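Local structure of farnesyltransferase, putative (Trypanosoma cruzi, 3WCA) at residues 155-160 with 221-226; 229-232 with 236-239; 291-296 with 303-308; 324-329 with 359-364. The protein probably catalyses the magnesium-dependent, NAD(P)H-driven condensation of two farnesyl diphosphate molecules into squalene, the first step from farnesyl diphosphate toward lanosterol. The protein carries 1 engineered substitution. All blocks are in the same frame, centred on the assembly; numbering follows the deposited sequence.

Contact 1: residues 155-160 with 221-226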
loop_
_atom_site.group_PDB
_atom_site.type_symbol
_atom_site.label_atom_id
_atom_site.label_comp_id
_atom_site.label_asym_id
_atom_site.label_seq_id
_atom_site.Cartn_x
_atom_site.Cartn_y
_atom_site.Cartn_z
ATOM N N ALA A 155 -8.754 -9.756 -11.742
ATOM C CA ALA A 155 -9.238 -8.438 -12.135
ATOM C C ALA A 155 -9.790 -7.769 -10.884
ATOM O O ALA A 155 -9.549 -6.586 -10.649
ATOM C CB ALA A 155 -10.342 -8.574 -13.191
ATOM N N ASP A 156 -10.543 -8.533 -10.096
ATOM C CA ASP A 156 -11.106 -8.031 -8.845
ATOM C C ASP A 156 -9.945 -7.620 -7.926
ATOM O O ASP A 156 -9.953 -6.534 -7.356
ATOM C CB ASP A 156 -11.919 -9.120 -8.123
ATOM C CG ASP A 156 -13.265 -9.420 -8.784
ATOM O OD1 ASP A 156 -13.838 -10.479 -8.448
ATOM O OD2 ASP A 156 -13.759 -8.619 -9.610
ATOM N N TYR A 157 -8.964 -8.510 -7.784
ATOM C CA TYR A 157 -7.788 -8.279 -6.938
ATOM C C TYR A 157 -7.137 -6.948 -7.329
ATOM O O TYR A 157 -6.974 -6.064 -6.496
ATOM C CB TYR A 157 -6.812 -9.451 -7.115
ATOM C CG TYR A 157 -5.525 -9.426 -6.295
ATOM C CD1 TYR A 157 -5.521 -9.068 -4.938
ATOM C CD2 TYR A 157 -4.327 -9.872 -6.855
ATOM C CE1 TYR A 157 -4.350 -9.170 -4.164
ATOM C CE2 TYR A 157 -3.157 -9.974 -6.095
ATOM C CZ TYR A 157 -3.174 -9.628 -4.752
ATOM O OH TYR A 157 -2.015 -9.774 -4.009
ATOM N N ASP A 158 -6.790 -6.814 -8.607
ATOM C CA ASP A 158 -6.186 -5.595 -9.132
ATOM C C ASP A 158 -7.033 -4.346 -8.927
ATOM O O ASP A 158 -6.514 -3.296 -8.542
ATOM C CB ASP A 158 -5.896 -5.755 -10.621
ATOM C CG ASP A 158 -4.619 -6.514 -10.877
ATOM O OD1 ASP A 158 -4.221 -7.313 -10.012
ATOM O OD2 ASP A 158 -4.013 -6.319 -11.943
ATOM N N LEU A 159 -8.334 -4.443 -9.183
ATOM C CA LEU A 159 -9.194 -3.277 -9.027
ATOM C C LEU A 159 -9.307 -2.858 -7.568
ATOM O O LEU A 159 -9.276 -1.665 -7.259
ATOM C CB LEU A 159 -10.585 -3.534 -9.627
ATOM C CG LEU A 159 -11.577 -2.358 -9.604
ATOM C CD1 LEU A 159 -11.024 -1.188 -10.433
ATOM C CD2 LEU A 159 -12.955 -2.823 -10.146
ATOM N N TYR A 160 -9.436 -3.827 -6.669
ATOM C CA TYR A 160 -9.533 -3.499 -5.249
ATOM C C TYR A 160 -8.232 -2.827 -4.774
ATOM O O TYR A 160 -8.272 -1.896 -3.967
ATOM C CB TYR A 160 -9.810 -4.750 -4.401
ATOM C CG TYR A 160 -9.876 -4.452 -2.917
ATOM C CD1 TYR A 160 -11.011 -3.870 -2.351
ATOM C CD2 TYR A 160 -8.776 -4.695 -2.086
ATOM C CE1 TYR A 160 -11.048 -3.530 -0.993
ATOM C CE2 TYR A 160 -8.800 -4.361 -0.731
ATOM C CZ TYR A 160 -9.936 -3.776 -0.191
ATOM O OH TYR A 160 -9.960 -3.427 1.142
ATOM N N PHE A 221 -8.064 -11.699 0.947
ATOM C CA PHE A 221 -7.782 -10.844 -0.195
ATOM C C PHE A 221 -7.226 -11.620 -1.376
ATOM O O PHE A 221 -7.432 -11.237 -2.521
ATOM C CB PHE A 221 -6.809 -9.740 0.220
ATOM C CG PHE A 221 -7.345 -8.849 1.302
ATOM C CD1 PHE A 221 -8.298 -7.876 1.010
ATOM C CD2 PHE A 221 -6.932 -9.011 2.624
ATOM C CE1 PHE A 221 -8.840 -7.072 2.026
ATOM C CE2 PHE A 221 -7.466 -8.217 3.647
ATOM C CZ PHE A 221 -8.425 -7.244 3.345
ATOM N N TRP A 222 -6.513 -12.707 -1.108
ATOM C CA TRP A 222 -5.965 -13.504 -2.196
ATOM C C TRP A 222 -7.155 -13.861 -3.103
ATOM O O TRP A 222 -8.197 -14.319 -2.624
ATOM C CB TRP A 222 -5.296 -14.762 -1.630
ATOM C CG TRP A 222 -4.016 -14.493 -0.875
ATOM C CD1 TRP A 222 -3.649 -13.323 -0.258
ATOM C CD2 TRP A 222 -2.945 -15.418 -0.644
ATOM N NE1 TRP A 222 -2.415 -13.466 0.342
ATOM C CE2 TRP A 222 -1.962 -14.743 0.121
ATOM C CE3 TRP A 222 -2.719 -16.757 -1.007
ATOM C CZ2 TRP A 222 -0.769 -15.360 0.527
ATOM C CZ3 TRP A 222 -1.535 -17.371 -0.602
ATOM C CH2 TRP A 222 -0.574 -16.670 0.160
ATOM N N PRO A 223 -7.021 -13.639 -4.421
ATOM C CA PRO A 223 -8.099 -13.937 -5.372
ATOM C C PRO A 223 -8.348 -15.425 -5.622
ATOM O O PRO A 223 -7.411 -16.201 -5.831
ATOM C CB PRO A 223 -7.644 -13.216 -6.631
ATOM C CG PRO A 223 -6.164 -13.411 -6.573
ATOM C CD PRO A 223 -5.850 -13.091 -5.128
ATOM N N ARG A 224 -9.618 -15.815 -5.599
ATOM C CA ARG A 224 -9.985 -17.204 -5.845
ATOM C C ARG A 224 -9.357 -17.674 -7.159
ATOM O O ARG A 224 -8.826 -18.776 -7.246
ATOM C CB ARG A 224 -11.511 -17.334 -5.921
ATOM C CG ARG A 224 -12.013 -18.715 -6.334
ATOM C CD ARG A 224 -13.525 -18.717 -6.503
ATOM N NE ARG A 224 -14.202 -18.551 -5.224
ATOM C CZ ARG A 224 -14.375 -19.526 -4.340
ATOM N NH1 ARG A 224 -13.929 -20.746 -4.606
ATOM N NH2 ARG A 224 -14.979 -19.276 -3.184
ATOM N N GLU A 225 -9.408 -16.826 -8.179
ATOM C CA GLU A 225 -8.845 -17.186 -9.467
ATOM C C GLU A 225 -7.439 -17.752 -9.315
ATOM O O GLU A 225 -7.024 -18.600 -10.100
ATOM C CB GLU A 225 -8.809 -15.978 -10.410
ATOM C CG GLU A 225 -8.503 -16.367 -11.852
ATOM C CD GLU A 225 -8.360 -15.178 -12.788
ATOM O OE1 GLU A 225 -9.070 -14.171 -12.591
ATOM O OE2 GLU A 225 -7.548 -15.258 -13.735
ATOM N N ILE A 226 -6.704 -17.298 -8.307
ATOM C CA ILE A 226 -5.352 -17.800 -8.106
ATOM C C ILE A 226 -5.285 -18.975 -7.128
ATOM O O ILE A 226 -4.644 -19.991 -7.419
ATOM C CB ILE A 226 -4.385 -16.662 -7.636
ATOM C CG1 ILE A 226 -4.167 -15.674 -8.782
ATOM C CG2 ILE A 226 -3.046 -17.245 -7.176
ATOM C CD1 ILE A 226 -3.181 -14.551 -8.475
HETATM O O HOH W 1 -9.164 -11.976 -13.916
#

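Contact 2: residues 229-232 with 236-239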
loop_
_atom_site.group_PDB
_atom_site.type_symbol
_atom_site.label_atom_id
_atom_site.label_comp_id
_atom_site.label_asym_id
_atom_site.label_seq_id
_atom_site.Cartn_x
_atom_site.Cartn_y
_atom_site.Cartn_z
ATOM N N LYS A 229 -6.525 -23.043 -7.701
ATOM C CA LYS A 229 -5.672 -23.932 -8.477
ATOM C C LYS A 229 -4.846 -24.818 -7.546
ATOM O O LYS A 229 -4.167 -25.747 -7.999
ATOM C CB LYS A 229 -4.703 -23.124 -9.344
ATOM C CG LYS A 229 -5.335 -22.145 -10.322
ATOM C CD LYS A 229 -4.242 -21.523 -11.195
ATOM C CE LYS A 229 -4.812 -20.658 -12.319
ATOM N NZ LYS A 229 -5.533 -19.459 -11.804
ATOM N N TYR A 230 -4.904 -24.525 -6.248
ATOM C CA TYR A 230 -4.133 -25.276 -5.263
ATOM C C TYR A 230 -4.992 -25.802 -4.120
ATOM O O TYR A 230 -4.575 -26.682 -3.379
ATOM C CB TYR A 230 -3.025 -24.377 -4.690
ATOM C CG TYR A 230 -2.186 -23.720 -5.752
ATOM C CD1 TYR A 230 -1.076 -24.369 -6.287
ATOM C CD2 TYR A 230 -2.532 -22.473 -6.266
ATOM C CE1 TYR A 230 -0.330 -23.794 -7.312
ATOM C CE2 TYR A 230 -1.792 -21.891 -7.296
ATOM C CZ TYR A 230 -0.694 -22.558 -7.814
ATOM O OH TYR A 230 0.031 -22.000 -8.845
ATOM N N THR A 231 -6.192 -25.267 -3.971
ATOM C CA THR A 231 -7.050 -25.718 -2.890
ATOM C C THR A 231 -8.488 -25.300 -3.127
ATOM O O THR A 231 -8.760 -24.460 -3.984
ATOM C CB THR A 231 -6.583 -25.127 -1.546
ATOM O OG1 THR A 231 -7.345 -25.700 -0.481
ATOM C CG2 THR A 231 -6.778 -23.613 -1.535
ATOM N N ASP A 232 -9.399 -25.906 -2.369
ATOM C CA ASP A 232 -10.822 -25.603 -2.455
ATOM C C ASP A 232 -11.180 -24.787 -1.221
ATOM O O ASP A 232 -12.206 -24.117 -1.180
ATOM C CB ASP A 232 -11.655 -26.893 -2.484
ATOM C CG ASP A 232 -11.479 -27.683 -3.775
ATOM O OD1 ASP A 232 -11.817 -27.149 -4.854
ATOM O OD2 ASP A 232 -11.007 -28.842 -3.712
ATOM N N ALA A 236 -7.192 -24.055 4.419
ATOM C CA ALA A 236 -6.393 -25.277 4.478
ATOM C C ALA A 236 -4.900 -24.974 4.575
ATOM O O ALA A 236 -4.126 -25.787 5.080
ATOM C CB ALA A 236 -6.669 -26.147 3.250
ATOM N N PHE A 237 -4.504 -23.803 4.089
ATOM C CA PHE A 237 -3.101 -23.391 4.115
ATOM C C PHE A 237 -2.566 -23.201 5.528
ATOM O O PHE A 237 -1.363 -23.029 5.729
ATOM C CB PHE A 237 -2.911 -22.092 3.322
ATOM C CG PHE A 237 -3.145 -22.242 1.840
ATOM C CD1 PHE A 237 -3.208 -23.507 1.249
ATOM C CD2 PHE A 237 -3.261 -21.121 1.028
ATOM C CE1 PHE A 237 -3.383 -23.645 -0.127
ATOM C CE2 PHE A 237 -3.435 -21.251 -0.343
ATOM C CZ PHE A 237 -3.495 -22.519 -0.924
ATOM N N LYS A 238 -3.450 -23.243 6.514
ATOM C CA LYS A 238 -3.011 -23.069 7.889
ATOM C C LYS A 238 -2.458 -24.370 8.476
ATOM O O LYS A 238 -1.768 -24.358 9.503
ATOM C CB LYS A 238 -4.177 -22.548 8.738
ATOM C CG LYS A 238 -4.655 -21.153 8.327
ATOM C CD LYS A 238 -5.762 -20.626 9.232
ATOM C CE LYS A 238 -7.091 -21.323 8.977
ATOM N NZ LYS A 238 -8.183 -20.770 9.834
ATOM N N ASP A 239 -2.747 -25.479 7.793
ATOM C CA ASP A 239 -2.351 -26.830 8.220
ATOM C C ASP A 239 -1.055 -27.298 7.564
ATOM O O ASP A 239 -0.900 -27.189 6.352
ATOM C CB ASP A 239 -3.485 -27.808 7.861
ATOM C CG ASP A 239 -3.297 -29.205 8.458
ATOM O OD1 ASP A 239 -2.158 -29.718 8.489
ATOM O OD2 ASP A 239 -4.306 -29.809 8.884
#

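Contact 3: residues 291-296 with 303-308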
loop_
_atom_site.group_PDB
_atom_site.type_symbol
_atom_site.label_atom_id
_atom_site.label_comp_id
_atom_site.label_asym_id
_atom_site.label_seq_id
_atom_site.Cartn_x
_atom_site.Cartn_y
_atom_site.Cartn_z
ATOM N N LEU A 291 9.079 -8.989 0.092
ATOM C CA LEU A 291 8.715 -9.928 -0.947
ATOM C C LEU A 291 9.786 -11.006 -1.140
ATOM O O LEU A 291 9.460 -12.174 -1.362
ATOM C CB LEU A 291 8.487 -9.190 -2.269
ATOM C CG LEU A 291 7.782 -10.034 -3.335
ATOM C CD1 LEU A 291 6.312 -10.252 -2.909
ATOM C CD2 LEU A 291 7.877 -9.351 -4.694
ATOM N N SER A 292 11.056 -10.620 -1.063
ATOM C CA SER A 292 12.137 -11.591 -1.230
ATOM C C SER A 292 12.162 -12.554 -0.048
ATOM O O SER A 292 12.578 -13.700 -0.180
ATOM C CB SER A 292 13.488 -10.884 -1.340
ATOM O OG SER A 292 13.900 -10.364 -0.096
ATOM N N LEU A 293 11.705 -12.083 1.107
ATOM C CA LEU A 293 11.671 -12.897 2.314
ATOM C C LEU A 293 10.462 -13.831 2.378
ATOM O O LEU A 293 10.575 -14.950 2.872
ATOM C CB LEU A 293 11.663 -12.002 3.553
ATOM C CG LEU A 293 12.969 -11.862 4.336
ATOM C CD1 LEU A 293 14.077 -11.326 3.444
ATOM C CD2 LEU A 293 12.733 -10.933 5.518
ATOM N N VAL A 294 9.305 -13.385 1.892
ATOM C CA VAL A 294 8.125 -14.233 1.953
ATOM C C VAL A 294 8.096 -15.274 0.854
ATOM O O VAL A 294 7.425 -16.291 0.985
ATOM C CB VAL A 294 6.793 -13.437 1.870
ATOM C CG1 VAL A 294 6.715 -12.427 2.998
ATOM C CG2 VAL A 294 6.661 -12.779 0.508
ATOM N N PHE A 295 8.809 -15.017 -0.230
ATOM C CA PHE A 295 8.820 -15.948 -1.338
ATOM C C PHE A 295 9.307 -17.341 -0.934
ATOM O O PHE A 295 10.341 -17.478 -0.299
ATOM C CB PHE A 295 9.703 -15.413 -2.465
ATOM C CG PHE A 295 9.821 -16.350 -3.634
ATOM C CD1 PHE A 295 8.692 -16.742 -4.347
ATOM C CD2 PHE A 295 11.064 -16.844 -4.023
ATOM C CE1 PHE A 295 8.800 -17.619 -5.437
ATOM C CE2 PHE A 295 11.188 -17.718 -5.105
ATOM C CZ PHE A 295 10.050 -18.108 -5.817
ATOM N N ASN A 296 8.547 -18.364 -1.319
ATOM C CA ASN A 296 8.904 -19.748 -1.044
ATOM C C ASN A 296 9.178 -19.969 0.441
ATOM O O ASN A 296 9.962 -20.837 0.801
ATOM C CB ASN A 296 10.140 -20.118 -1.879
ATOM C CG ASN A 296 10.214 -21.607 -2.211
ATOM O OD1 ASN A 296 9.200 -22.274 -2.336
ATOM N ND2 ASN A 296 11.424 -22.119 -2.375
ATOM N N THR A 303 2.930 -17.024 10.818
ATOM C CA THR A 303 3.496 -15.853 11.477
ATOM C C THR A 303 3.815 -14.741 10.487
ATOM O O THR A 303 3.789 -14.958 9.274
ATOM C CB THR A 303 4.792 -16.191 12.216
ATOM O OG1 THR A 303 5.130 -15.108 13.095
ATOM C CG2 THR A 303 5.918 -16.383 11.230
ATOM N N LYS A 304 4.130 -13.552 11.003
ATOM C CA LYS A 304 4.475 -12.432 10.136
ATOM C C LYS A 304 5.965 -12.411 9.861
ATOM O O LYS A 304 6.770 -12.315 10.782
ATOM C CB LYS A 304 4.099 -11.086 10.753
ATOM C CG LYS A 304 4.356 -9.936 9.777
ATOM C CD LYS A 304 4.463 -8.587 10.439
ATOM C CE LYS A 304 3.152 -8.125 11.019
ATOM N NZ LYS A 304 3.313 -6.740 11.551
ATOM N N VAL A 305 6.329 -12.492 8.591
ATOM C CA VAL A 305 7.728 -12.464 8.199
ATOM C C VAL A 305 8.134 -10.994 8.017
ATOM O O VAL A 305 7.493 -10.246 7.273
ATOM C CB VAL A 305 7.926 -13.270 6.900
ATOM C CG1 VAL A 305 9.347 -13.126 6.394
ATOM C CG2 VAL A 305 7.606 -14.749 7.171
ATOM N N LYS A 306 9.188 -10.588 8.724
ATOM C CA LYS A 306 9.678 -9.210 8.689
ATOM C C LYS A 306 11.182 -9.093 8.506
ATOM O O LYS A 306 11.934 -9.976 8.903
ATOM C CB LYS A 306 9.312 -8.486 9.989
ATOM C CG LYS A 306 7.913 -7.893 10.013
ATOM C CD LYS A 306 7.853 -6.689 10.951
ATOM C CE LYS A 306 6.899 -5.618 10.410
ATOM N NZ LYS A 306 7.321 -5.131 9.051
ATOM N N THR A 307 11.614 -7.985 7.911
ATOM C CA THR A 307 13.032 -7.741 7.708
ATOM C C THR A 307 13.614 -7.358 9.062
ATOM O O THR A 307 12.888 -7.080 10.010
ATOM C CB THR A 307 13.270 -6.572 6.732
ATOM O OG1 THR A 307 12.811 -5.351 7.327
ATOM C CG2 THR A 307 12.511 -6.806 5.427
ATOM N N THR A 308 14.927 -7.354 9.163
ATOM C CA THR A 308 15.542 -6.970 10.421
ATOM C C THR A 308 15.468 -5.456 10.549
ATOM O O THR A 308 15.231 -4.743 9.569
ATOM C CB THR A 308 17.002 -7.418 10.474
ATOM O OG1 THR A 308 17.774 -6.637 9.556
ATOM C CG2 THR A 308 17.108 -8.896 10.081
#

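Contact 4: residues 324-329 with 359-364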
loop_
_atom_site.group_PDB
_atom_site.type_symbol
_atom_site.label_atom_id
_atom_site.label_comp_id
_atom_site.label_asym_id
_atom_site.label_seq_id
_atom_site.Cartn_x
_atom_site.Cartn_y
_atom_site.Cartn_z
ATOM N N ALA A 324 21.751 4.059 -5.961
ATOM C CA ALA A 324 21.802 3.206 -4.781
ATOM C C ALA A 324 20.498 2.407 -4.615
ATOM O O ALA A 324 20.508 1.240 -4.222
ATOM C CB ALA A 324 22.066 4.052 -3.540
ATOM N N THR A 325 19.380 3.048 -4.925
ATOM C CA THR A 325 18.075 2.421 -4.817
ATOM C C THR A 325 17.951 1.274 -5.795
ATOM O O THR A 325 17.420 0.219 -5.460
ATOM C CB THR A 325 16.977 3.444 -5.087
ATOM O OG1 THR A 325 17.090 4.493 -4.123
ATOM C CG2 THR A 325 15.598 2.803 -4.990
ATOM N N LEU A 326 18.438 1.487 -7.012
ATOM C CA LEU A 326 18.397 0.454 -8.032
ATOM C C LEU A 326 19.237 -0.730 -7.601
ATOM O O LEU A 326 18.818 -1.882 -7.769
ATOM C CB LEU A 326 18.930 0.973 -9.367
ATOM C CG LEU A 326 18.054 1.945 -10.147
ATOM C CD1 LEU A 326 18.785 2.363 -11.418
ATOM C CD2 LEU A 326 16.720 1.283 -10.476
ATOM N N GLN A 327 20.421 -0.468 -7.052
ATOM C CA GLN A 327 21.241 -1.585 -6.630
ATOM C C GLN A 327 20.632 -2.356 -5.456
ATOM O O GLN A 327 20.722 -3.586 -5.418
ATOM C CB GLN A 327 22.689 -1.143 -6.352
ATOM C CG GLN A 327 22.886 0.081 -5.490
ATOM C CD GLN A 327 24.274 0.694 -5.684
ATOM O OE1 GLN A 327 24.558 1.314 -6.719
ATOM N NE2 GLN A 327 25.147 0.508 -4.695
ATOM N N MET A 328 19.992 -1.671 -4.508
ATOM C CA MET A 328 19.367 -2.402 -3.405
ATOM C C MET A 328 18.193 -3.247 -3.920
ATOM O O MET A 328 17.965 -4.349 -3.436
ATOM C CB MET A 328 18.884 -1.455 -2.308
ATOM C CG MET A 328 20.010 -0.925 -1.430
ATOM S SD MET A 328 19.392 -0.047 0.016
ATOM C CE MET A 328 18.984 1.513 -0.735
ATOM N N LEU A 329 17.456 -2.733 -4.902
ATOM C CA LEU A 329 16.331 -3.476 -5.472
ATOM C C LEU A 329 16.872 -4.672 -6.254
ATOM O O LEU A 329 16.287 -5.757 -6.242
ATOM C CB LEU A 329 15.503 -2.595 -6.414
ATOM C CG LEU A 329 14.648 -1.471 -5.822
ATOM C CD1 LEU A 329 14.000 -0.667 -6.950
ATOM C CD2 LEU A 329 13.581 -2.059 -4.911
ATOM N N ARG A 359 16.298 -6.416 -15.605
ATOM C CA ARG A 359 16.553 -5.784 -16.883
ATOM C C ARG A 359 16.144 -4.323 -16.797
ATOM O O ARG A 359 16.874 -3.436 -17.233
ATOM C CB ARG A 359 15.767 -6.506 -17.977
ATOM C CG ARG A 359 16.036 -6.013 -19.375
ATOM C CD ARG A 359 15.489 -6.993 -20.403
ATOM N NE ARG A 359 16.224 -8.257 -20.408
ATOM C CZ ARG A 359 15.757 -9.404 -19.921
ATOM N NH1 ARG A 359 14.544 -9.455 -19.384
ATOM N NH2 ARG A 359 16.505 -10.500 -19.974
ATOM N N ALA A 360 14.977 -4.081 -16.212
ATOM C CA ALA A 360 14.454 -2.734 -16.061
ATOM C C ALA A 360 15.386 -1.893 -15.198
ATOM O O ALA A 360 15.516 -0.690 -15.398
ATOM C CB ALA A 360 13.067 -2.791 -15.441
ATOM N N MET A 361 16.030 -2.536 -14.231
ATOM C CA MET A 361 16.963 -1.857 -13.337
ATOM C C MET A 361 18.247 -1.487 -14.078
ATOM O O MET A 361 18.661 -0.324 -14.072
ATOM C CB MET A 361 17.292 -2.760 -12.146
ATOM C CG MET A 361 16.182 -2.855 -11.107
ATOM S SD MET A 361 16.280 -4.338 -10.085
ATOM C CE MET A 361 14.544 -4.728 -9.895
ATOM N N GLU A 362 18.876 -2.478 -14.710
ATOM C CA GLU A 362 20.112 -2.247 -15.452
ATOM C C GLU A 362 19.837 -1.229 -16.553
ATOM O O GLU A 362 20.739 -0.542 -17.025
ATOM C CB GLU A 362 20.634 -3.565 -16.045
ATOM C CG GLU A 362 20.885 -4.644 -14.991
ATOM C CD GLU A 362 21.470 -5.937 -15.554
ATOM O OE1 GLU A 362 20.966 -6.436 -16.585
ATOM O OE2 GLU A 362 22.429 -6.466 -14.947
ATOM N N SER A 363 18.570 -1.126 -16.938
ATOM C CA SER A 363 18.148 -0.192 -17.973
ATOM C C SER A 363 18.373 1.259 -17.542
ATOM O O SER A 363 18.269 2.177 -18.354
ATOM C CB SER A 363 16.667 -0.425 -18.296
ATOM O OG SER A 363 16.171 0.536 -19.212
ATOM N N HIS A 364 18.678 1.469 -16.265
ATOM C CA HIS A 364 18.910 2.818 -15.747
ATOM C C HIS A 364 20.263 2.945 -15.048
ATOM O O HIS A 364 20.542 3.965 -14.417
ATOM C CB HIS A 364 17.796 3.215 -14.769
ATOM C CG HIS A 364 16.458 3.412 -15.414
ATOM N ND1 HIS A 364 16.129 4.548 -16.121
ATOM C CD2 HIS A 364 15.363 2.615 -15.456
ATOM C CE1 HIS A 364 14.890 4.445 -16.570
ATOM N NE2 HIS A 364 14.403 3.281 -16.181
#

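Contact 1: residues 155-160 with 221-226
The ring of P223 lies over one face of the Y157 ring, a CH-pi contact in which CD of P223 sits 3.9 Å from the centroid of the Y157 ring and only 12° off its normal. With CG anti to the backbone N (chi1 -179°), Y157 swings its ring alongside the chain that leads into helix 224-227, where P223 holds the N-cap position. The carbonyl O of F221 approaches the same ring obliquely, 3.8 Å from CD1 of Y157. One helical turn on, Y160 meets F221 differently: the two rings are nearly parallel, at 26°, but offset so that there is little stacking, and CE2 of Y160 touches CE1 of F221 at 3.9 Å. A water joins the polar margin, accepting from N of A155 at 3.1 Å and donating to OE1 of E225 at 2.6 Å. The hydroxyl of Y160 is hydrogen-bonded to E71, a magnesium ligand, so F221 packs against a second-shell residue of the metal site. Around this buried core of the all-helical squalene synthase fold, helix 243-258 touches Y157 and W222, while helix 191-207 lies against Y157 and F221.

Contact 2: residues 229-232 with 236-239
The loop between helices 224-227 and 243-258 folds back on itself here, its second limb including the 3-10 segment 236-238. T231 and F237 carry most of the contact. The methyl CG2 of T231 approaches the F237 ring obliquely, 3.5 Å from CZ and 3.7 Å from CE1 of F237, and CB of T231 follows at 3.8 Å from CE1 of F237. The threonine uses both its branches because OG1 stands anti to the backbone N (chi1 -174°): the methyl then falls between N and the carbonyl carbon and meets the ring, while OG1 of T231 lies 3.8 Å from CB of A236, the residue before F237. Y230 adds a lesser touch at the edge of the F237 ring, near its plane, where its CB comes 4.2 Å from CZ of F237; the Y230 ring packs on E248, C249 and A252 of helix 243-258. F237 is the buried member, resting also on A246 of that helix and on F209 of helix 209-213. No hydrogen bond crosses between the limbs. OG1 of T231 is instead bonded to the carbonyl O of D233, which probably limits rotation about chi1. The limbs are thus joined by van der Waals contact while D233 satisfies the hydroxyl, consistent with a loop that closes on carbon rather than on a cross-limb bond.

Contact 3: residues 291-296 with 303-308
L293, at the C-terminal end of helix 274-294, packs against V305 in the extended chain that returns along this helix end, part of the connection between helices 274-294 and 309-318 in the all-helical squalene synthase fold. Its CB meets CG1 of V305 at 3.8 Å. Farther along the side chain, the branch CD2 of L293 reaches the backbone of the returning chain, 3.6 Å from O of K306 and 3.9 Å from CA of T307, with the methyl CG2 of T307 a little more distant. V305 touches both L293 and V294, CG1 of V294 lying 4.2 Å from CB of V305 as the two side chains cross. V305 directs CG1 toward L293 by holding it anti to the backbone N (chi1 174°).

No hydrogen bond joins the two segments, so the first shell is apolar contact together with the carbonyl of K306. In the second shell, V294 is backed by V300 and by I206 of helix 191-207, and V305 also leans on N297. The carbonyl of L293 accepts a hydrogen bond from the ND2 group of N297, which ties the chain leaving the helix back to its last turn. On the other segment T308 is the N-cap of helix 309-318, and its OG1 bonds to N of A311. The helix end itself is closed within the segment by the backbone bond from N of F295 to O of L291, 3.1 Å long.

Contact 4: residues 324-329 with 359-364
L326 overlaps M361 and H364 together, at the C-terminal end of the chain's last helical segment. This is helix-helix packing in an all-helical fold, with helix 322-338 supplying L326 and L329 to the shared seam. The branch CD1 of L326 does most of the work: it lies 3.6 Å from CB of H364 and 3.8 Å from the carbonyl O of M361, while the other branch, CD2 of L326, comes 4.2 Å from CG of M361. The side chains of L326 and H364 cross at about a right angle. It is CB of H364, rather than its ring, that CD1 of L326 meets. The imidazole is held from outside the pair, its NE2 being hydrogen-bonded to OE2 of E266 on helix 261-269; the carboxylate would probably favour a proton on that nitrogen.

M361 also reaches L329, one turn on from L326 in helix 322-338. Its CG anti to the carbonyl carbon (chi1 -75°) and an extended second torsion carry the sulfur to L329, and the third torsion (-143°) then sets CE near CB and O of L329. Behind these residues, L329 is backed by V285 and M288 of helix 274-294, and M361 by V261 and V265 of helix 261-269. The sulfur SD of M361 comes 4.1 Å from CB of L329.

Overall arrangement
The four contacts follow one another in series along the chain, and none has a hydrogen bond passing directly between its segments. Contacts 1 and 4 are buried and contact 3 is at the surface; contact 2, partly buried, is the farthest from the centre of the chain. Contacts 1 and 2 adjoin in sequence and both rest on helix 243-258, whereas contacts 3 and 4 are related through helix 274-294, which ends in one and backs L329 in the other. Contact 1 is built on aromatic rings and contact 2 on one phenyl ring met by a threonine methyl; aliphatic branches and a thioether take over in 3 and 4. Contact 1 alone reaches the magnesium site; its centre is about 29 Å from that of contact 4.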